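PDB 7CTP: protein Niban 2, which may suppress apoptosis and promote melanoma cell invasion, and is a PH-domain-containing member of the Niban family. Local coordinates for residues P53-D65 / E438-L450. Residues are numbered along the deposited sequence; the frame is centred on the assembly and turned at random.
Sequences PQAQLLWRKVPLD and EQMDNAVYTFETL
R60 meets D441 side-on in a hydrogen-bonded salt bridge: NE lies 3.1 Å from OD2, and NH2 lies 3.0 Å from OD1, with the D441 oxygens within 12° of the guanidinium plane. NE also donates to OD1, which therefore accepts from NE and NH2. With CG anti to the backbone N (chi1 -176°) and a bend at chi3, the arginine runs beside Y445 to the carboxylate. Its CA sits 3.6 Å from the Y445 ring centroid, 3° off the normal, a CH-pi contact; T449 OG1 covers the opposite face. Water 1 accepts from R60 N and donates to D441 OD2 and N442 OD1, while waters 2 and 3 join NH2 and NH1 to E448 OE1. Replacing R60 with an alanine would probably leave the D441 carboxylate without its charge mate and the water links to E448 broken. Farther along, T446 OG1 accepts from L58 N at 2.7 Å and donates to N442 O, so this hydroxyl is used both ways; L57 CD2 packs 3.6 Å from it. The loop joining helix 10-48 to strand 70-77, a strand of the antiparallel sheet, crosses helix 422-455. D482 of helix 464-511 takes L57 N and Q56 N, and helix 342-378 packs against M440 and F447.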
# COMPACT_ATOMS: atom_id res chain seq x y z
N PRO A 53 20.60 6.51 4.48
CA PRO A 53 21.93 5.96 4.18
C PRO A 53 21.83 4.82 3.19
O PRO A 53 20.77 4.22 2.99
CB PRO A 53 22.43 5.47 5.55
CG PRO A 53 21.19 5.29 6.37
CD PRO A 53 20.23 6.34 5.89
N GLN A 54 22.96 4.52 2.54
CA GLN A 54 23.00 3.42 1.59
C GLN A 54 22.80 2.10 2.32
O GLN A 54 23.27 1.92 3.45
CB GLN A 54 24.32 3.42 0.82
CG GLN A 54 24.38 2.37 -0.29
CD GLN A 54 25.19 2.83 -1.49
OE1 GLN A 54 24.70 3.54 -2.36
NE2 GLN A 54 26.45 2.39 -1.55
N ALA A 55 22.08 1.19 1.67
CA ALA A 55 21.87 -0.13 2.24
C ALA A 55 23.13 -0.97 2.10
O ALA A 55 24.03 -0.68 1.30
CB ALA A 55 20.69 -0.83 1.57
N GLN A 56 23.20 -2.04 2.89
CA GLN A 56 24.30 -2.99 2.79
C GLN A 56 24.03 -4.01 1.69
O GLN A 56 24.95 -4.39 0.95
CB GLN A 56 24.52 -3.69 4.12
CG GLN A 56 24.77 -2.74 5.27
CD GLN A 56 26.22 -2.66 5.64
OE1 GLN A 56 27.10 -2.80 4.80
NE2 GLN A 56 26.49 -2.43 6.93
N LEU A 57 22.79 -4.47 1.57
CA LEU A 57 22.44 -5.35 0.46
C LEU A 57 22.37 -4.55 -0.83
O LEU A 57 22.13 -3.33 -0.83
CB LEU A 57 21.09 -6.04 0.72
CG LEU A 57 21.05 -7.10 1.83
CD1 LEU A 57 19.62 -7.55 2.12
CD2 LEU A 57 21.90 -8.29 1.44
N LEU A 58 22.60 -5.24 -1.94
CA LEU A 58 22.39 -4.64 -3.25
C LEU A 58 20.92 -4.73 -3.62
O LEU A 58 20.19 -5.59 -3.13
CB LEU A 58 23.24 -5.34 -4.30
CG LEU A 58 24.73 -5.40 -3.98
CD1 LEU A 58 25.47 -6.08 -5.11
CD2 LEU A 58 25.28 -4.00 -3.75
N TRP A 59 20.48 -3.82 -4.48
CA TRP A 59 19.11 -3.79 -4.98
C TRP A 59 19.12 -4.09 -6.48
O TRP A 59 19.93 -3.53 -7.22
CB TRP A 59 18.45 -2.43 -4.71
CG TRP A 59 18.43 -2.00 -3.25
CD1 TRP A 59 18.78 -2.75 -2.16
CD2 TRP A 59 18.01 -0.73 -2.73
NE1 TRP A 59 18.62 -2.02 -1.00
CE2 TRP A 59 18.15 -0.78 -1.33
CE3 TRP A 59 17.54 0.45 -3.32
CZ2 TRP A 59 17.83 0.31 -0.50
CZ3 TRP A 59 17.23 1.53 -2.50
CH2 TRP A 59 17.37 1.45 -1.11
N ARG A 60 18.23 -4.98 -6.90
CA ARG A 60 18.10 -5.34 -8.30
C ARG A 60 17.76 -4.11 -9.13
O ARG A 60 16.90 -3.31 -8.75
CB ARG A 60 17.01 -6.41 -8.42
CG ARG A 60 16.79 -7.00 -9.77
CD ARG A 60 15.54 -7.88 -9.73
NE ARG A 60 15.66 -8.93 -8.72
CZ ARG A 60 16.44 -10.00 -8.85
NH1 ARG A 60 17.15 -10.18 -9.96
NH2 ARG A 60 16.50 -10.91 -7.88
N LYS A 61 18.45 -3.94 -10.26
CA LYS A 61 18.31 -2.73 -11.06
C LYS A 61 17.40 -2.90 -12.27
O LYS A 61 16.79 -1.93 -12.72
CB LYS A 61 19.70 -2.24 -11.51
CG LYS A 61 20.63 -1.93 -10.33
CD LYS A 61 21.87 -1.15 -10.76
CE LYS A 61 22.34 -0.19 -9.66
NZ LYS A 61 21.65 -0.43 -8.36
N VAL A 62 17.31 -4.12 -12.80
CA VAL A 62 16.40 -4.44 -13.91
C VAL A 62 15.43 -5.47 -13.37
O VAL A 62 15.83 -6.33 -12.57
CB VAL A 62 17.18 -4.97 -15.12
CG1 VAL A 62 18.15 -6.07 -14.68
CG2 VAL A 62 16.23 -5.52 -16.19
N PRO A 63 14.15 -5.44 -13.75
CA PRO A 63 13.22 -6.48 -13.28
C PRO A 63 13.65 -7.86 -13.75
O PRO A 63 14.38 -8.03 -14.73
CB PRO A 63 11.88 -6.08 -13.90
CG PRO A 63 12.00 -4.63 -14.17
CD PRO A 63 13.44 -4.41 -14.54
N LEU A 64 13.18 -8.87 -13.02
CA LEU A 64 13.34 -10.24 -13.48
C LEU A 64 12.69 -10.39 -14.85
O LEU A 64 11.76 -9.66 -15.20
CB LEU A 64 12.70 -11.20 -12.49
CG LEU A 64 13.39 -11.27 -11.13
CD1 LEU A 64 12.42 -11.77 -10.05
CD2 LEU A 64 14.63 -12.17 -11.21
N ASP A 65 13.21 -11.33 -15.64
CA ASP A 65 12.55 -11.69 -16.89
C ASP A 65 11.09 -12.00 -16.61
O ASP A 65 10.76 -12.62 -15.59
CB ASP A 65 13.23 -12.89 -17.53
CG ASP A 65 14.59 -12.55 -18.12
OD1 ASP A 65 14.92 -11.35 -18.20
OD2 ASP A 65 15.31 -13.50 -18.50
N GLU A 438 10.76 -7.10 -0.42
CA GLU A 438 11.91 -6.32 -0.86
C GLU A 438 13.20 -6.89 -0.28
O GLU A 438 14.19 -7.07 -1.00
CB GLU A 438 11.73 -4.86 -0.45
CG GLU A 438 10.62 -4.16 -1.20
CD GLU A 438 10.22 -2.83 -0.58
OE1 GLU A 438 9.56 -2.03 -1.29
OE2 GLU A 438 10.54 -2.58 0.60
N GLN A 439 13.21 -7.18 1.02
CA GLN A 439 14.45 -7.63 1.65
C GLN A 439 14.84 -9.03 1.17
O GLN A 439 16.04 -9.33 1.05
CB GLN A 439 14.33 -7.58 3.16
CG GLN A 439 14.28 -6.16 3.71
CD GLN A 439 15.30 -5.24 3.06
OE1 GLN A 439 16.51 -5.48 3.14
NE2 GLN A 439 14.82 -4.19 2.41
N MET A 440 13.86 -9.88 0.87
CA MET A 440 14.18 -11.17 0.28
C MET A 440 14.76 -11.00 -1.12
O MET A 440 15.76 -11.65 -1.47
CB MET A 440 12.95 -12.07 0.24
CG MET A 440 13.18 -13.41 -0.44
SD MET A 440 14.28 -14.47 0.52
CE MET A 440 13.07 -15.42 1.42
N ASP A 441 14.16 -10.13 -1.94
CA ASP A 441 14.69 -9.91 -3.28
C ASP A 441 16.10 -9.34 -3.21
O ASP A 441 16.97 -9.73 -3.99
CB ASP A 441 13.78 -8.97 -4.07
CG ASP A 441 14.09 -8.98 -5.57
OD1 ASP A 441 14.17 -10.08 -6.16
OD2 ASP A 441 14.23 -7.88 -6.16
N ASN A 442 16.34 -8.42 -2.28
CA ASN A 442 17.69 -7.88 -2.14
C ASN A 442 18.68 -8.96 -1.73
O ASN A 442 19.83 -8.97 -2.19
CB ASN A 442 17.71 -6.73 -1.14
CG ASN A 442 16.89 -5.53 -1.60
OD1 ASN A 442 16.44 -5.47 -2.75
ND2 ASN A 442 16.69 -4.57 -0.71
N ALA A 443 18.25 -9.89 -0.87
CA ALA A 443 19.16 -10.94 -0.41
C ALA A 443 19.56 -11.86 -1.56
O ALA A 443 20.74 -12.19 -1.72
CB ALA A 443 18.53 -11.73 0.74
N VAL A 444 18.59 -12.28 -2.37
CA VAL A 444 18.93 -13.20 -3.46
C VAL A 444 19.67 -12.47 -4.57
O VAL A 444 20.58 -13.04 -5.18
CB VAL A 444 17.67 -13.92 -3.98
CG1 VAL A 444 17.05 -14.76 -2.86
CG2 VAL A 444 16.68 -12.94 -4.56
N TYR A 445 19.32 -11.20 -4.84
CA TYR A 445 20.08 -10.45 -5.83
C TYR A 445 21.53 -10.27 -5.40
O TYR A 445 22.46 -10.46 -6.18
CB TYR A 445 19.43 -9.08 -6.08
CG TYR A 445 20.23 -8.22 -7.05
CD1 TYR A 445 20.27 -8.52 -8.40
CD2 TYR A 445 20.95 -7.12 -6.60
CE1 TYR A 445 20.99 -7.76 -9.29
CE2 TYR A 445 21.69 -6.35 -7.48
CZ TYR A 445 21.70 -6.67 -8.82
OH TYR A 445 22.43 -5.90 -9.72
N THR A 446 21.72 -9.88 -4.13
CA THR A 446 23.07 -9.74 -3.60
C THR A 446 23.83 -11.06 -3.66
O THR A 446 25.00 -11.11 -4.07
CB THR A 446 23.01 -9.23 -2.16
OG1 THR A 446 22.33 -7.97 -2.13
CG2 THR A 446 24.42 -9.06 -1.60
N PHE A 447 23.17 -12.16 -3.25
CA PHE A 447 23.82 -13.46 -3.28
C PHE A 447 24.28 -13.81 -4.69
O PHE A 447 25.41 -14.27 -4.89
CB PHE A 447 22.89 -14.56 -2.76
CG PHE A 447 23.54 -15.92 -2.69
CD1 PHE A 447 24.43 -16.22 -1.66
CD2 PHE A 447 23.31 -16.87 -3.67
CE1 PHE A 447 25.05 -17.46 -1.60
CE2 PHE A 447 23.92 -18.11 -3.62
CZ PHE A 447 24.79 -18.41 -2.58
N GLU A 448 23.40 -13.61 -5.68
CA GLU A 448 23.75 -13.92 -7.06
C GLU A 448 24.94 -13.08 -7.52
O GLU A 448 25.91 -13.60 -8.08
CB GLU A 448 22.56 -13.70 -7.99
CG GLU A 448 22.90 -13.94 -9.46
CD GLU A 448 21.70 -13.89 -10.38
OE1 GLU A 448 20.64 -13.36 -9.97
OE2 GLU A 448 21.82 -14.37 -11.53
N THR A 449 24.87 -11.77 -7.28
CA THR A 449 25.92 -10.87 -7.74
C THR A 449 27.26 -11.20 -7.08
O THR A 449 28.30 -11.26 -7.76
CB THR A 449 25.53 -9.42 -7.46
OG1 THR A 449 24.22 -9.18 -7.99
CG2 THR A 449 26.51 -8.47 -8.12
N LEU A 450 27.25 -11.43 -5.77
CA LEU A 450 28.50 -11.70 -5.06
C LEU A 450 29.05 -13.08 -5.40
O LEU A 450 30.26 -13.27 -5.47
CB LEU A 450 28.29 -11.55 -3.56
CG LEU A 450 27.99 -10.14 -3.06
CD1 LEU A 450 28.24 -10.04 -1.57
CD2 LEU A 450 28.81 -9.11 -3.83
O HOH W 1 16.34 -6.14 -5.13
O HOH W 2 18.96 -13.01 -8.03
O HOH W 3 18.76 -12.28 -11.51
O HOH W 4 20.19 -5.66 -11.91